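Local coordinates for SusD homolog (Bacteroides thetaiotaomicron VPI-5482, PDB 3FDH), which probably binds sugars at the outer membrane as a SusD/RagB-family protein, consistent with a role in glycan capture and uptake, at residues Ser18-Ser21 with Arg22-Leu25. Residues are numbered along the deposited sequence; the frame is centred on the assembly and turned at random.
Sequences SVAS and RFIL
Val19 and Ile24 meet across the start of helix 21-37, where an extended lead-in turns into the first helical turn. On Ile24, CB lies 3.5 Å from Ser21 O. CG1, beside the backbone N and anti to the carbonyl carbon (chi1 -56°), presses on Val19 CG2 at 3.4 Å, tighter than usual for two carbons; the two side chains cross obliquely. From there the chain runs on extended, bringing CD1 to 3.7 Å from Val19 O. With only the CB of an alanine here in place of Ile24, Val19 CG2 would probably lose its apolar partner and the lead-in would be less firmly held against the helix. Ala20 is the N-cap residue, and its carbonyl O serves two helical amides: Phe23 N at 2.9 Å, which sits above the carbonyl plane, and Ile24 N in a weak bond. Leu25 N to Ser21 O (2.9 Å) is the next step of regular helical bonding. Ala20 CB packs 3.7 Å from Phe23 CD2, at an oblique angle to the ring. Ser21 OG hydrogen-bonds to Asp102 OD2 and, weakly, to Gln95 OE1. The junction opens helix 21-37 at the start of the modelled chain: Ile24, Ser21 and Leu25 rest on Ile92 of helix 76-95, while Ser21 meets Thr108 and Leu25 meets Met111 of helix 106-127.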
loop_
_atom_site.group_PDB
_atom_site.type_symbol
_atom_site.label_atom_id
_atom_site.label_comp_id
_atom_site.label_asym_id
_atom_site.label_seq_id
_atom_site.Cartn_x
_atom_site.Cartn_y
_atom_site.Cartn_z
ATOM N N SER A 18 -20.811 -16.534 -18.152
ATOM C CA SER A 18 -20.188 -17.645 -17.387
ATOM C C SER A 18 -18.860 -18.096 -17.946
ATOM O O SER A 18 -18.774 -18.571 -19.064
ATOM C CB SER A 18 -21.118 -18.839 -17.355
ATOM O OG SER A 18 -20.520 -19.888 -16.592
ATOM N N VAL A 19 -17.830 -17.928 -17.141
ATOM C CA VAL A 19 -16.497 -18.379 -17.508
ATOM C C VAL A 19 -15.870 -19.147 -16.362
ATOM O O VAL A 19 -16.278 -18.992 -15.202
ATOM C CB VAL A 19 -15.578 -17.228 -18.021
ATOM C CG1 VAL A 19 -16.266 -16.464 -19.154
ATOM C CG2 VAL A 19 -15.187 -16.301 -16.933
ATOM N N ALA A 20 -14.904 -19.997 -16.699
ATOM C CA ALA A 20 -14.187 -20.811 -15.697
ATOM C C ALA A 20 -13.502 -19.910 -14.673
ATOM O O ALA A 20 -12.912 -18.879 -15.006
ATOM C CB ALA A 20 -13.170 -21.766 -16.359
ATOM N N SER A 21 -13.595 -20.317 -13.415
ATOM C CA SER A 21 -13.080 -19.500 -12.303
ATOM C C SER A 21 -11.653 -19.052 -12.472
ATOM O O SER A 21 -11.298 -17.958 -12.078
ATOM C CB SER A 21 -13.195 -20.229 -10.966
ATOM O OG SER A 21 -14.542 -20.329 -10.558
ATOM N N ARG A 22 -10.829 -19.900 -13.060
ATOM C CA ARG A 22 -9.415 -19.559 -13.226
ATOM C C ARG A 22 -9.234 -18.299 -14.064
ATOM O O ARG A 22 -8.386 -17.457 -13.770
ATOM C CB ARG A 22 -8.602 -20.729 -13.783
ATOM C CG ARG A 22 -8.967 -21.207 -15.162
ATOM C CD ARG A 22 -8.275 -22.510 -15.424
ATOM N NE ARG A 22 -8.483 -23.010 -16.773
ATOM C CZ ARG A 22 -9.498 -23.786 -17.149
ATOM N NH1 ARG A 22 -10.445 -24.170 -16.289
ATOM N NH2 ARG A 22 -9.558 -24.179 -18.412
ATOM N N PHE A 23 -10.069 -18.151 -15.073
ATOM C CA PHE A 23 -9.975 -16.982 -15.952
ATOM C C PHE A 23 -10.434 -15.722 -15.214
ATOM O O PHE A 23 -9.927 -14.600 -15.421
ATOM C CB PHE A 23 -10.755 -17.216 -17.249
ATOM C CG PHE A 23 -10.255 -18.410 -18.031
ATOM C CD1 PHE A 23 -8.915 -18.508 -18.361
ATOM C CD2 PHE A 23 -11.112 -19.452 -18.395
ATOM C CE1 PHE A 23 -8.448 -19.622 -19.069
ATOM C CE2 PHE A 23 -10.646 -20.532 -19.098
ATOM C CZ PHE A 23 -9.323 -20.624 -19.425
ATOM N N ILE A 24 -11.384 -15.911 -14.318
ATOM C CA ILE A 24 -11.879 -14.780 -13.541
ATOM C C ILE A 24 -10.762 -14.368 -12.577
ATOM O O ILE A 24 -10.489 -13.178 -12.363
ATOM C CB ILE A 24 -13.171 -15.103 -12.749
ATOM C CG1 ILE A 24 -14.283 -15.613 -13.677
ATOM C CG2 ILE A 24 -13.650 -13.852 -11.998
ATOM C CD1 ILE A 24 -15.515 -16.148 -12.941
ATOM N N LEU A 25 -10.087 -15.368 -12.030
ATOM C CA LEU A 25 -9.044 -15.101 -11.034
ATOM C C LEU A 25 -7.925 -14.291 -11.650
ATOM O O LEU A 25 -7.313 -13.443 -11.008
ATOM C CB LEU A 25 -8.482 -16.402 -10.454
ATOM C CG LEU A 25 -7.482 -16.278 -9.319
ATOM C CD1 LEU A 25 -8.238 -15.665 -8.072
ATOM C CD2 LEU A 25 -6.781 -17.613 -9.027
#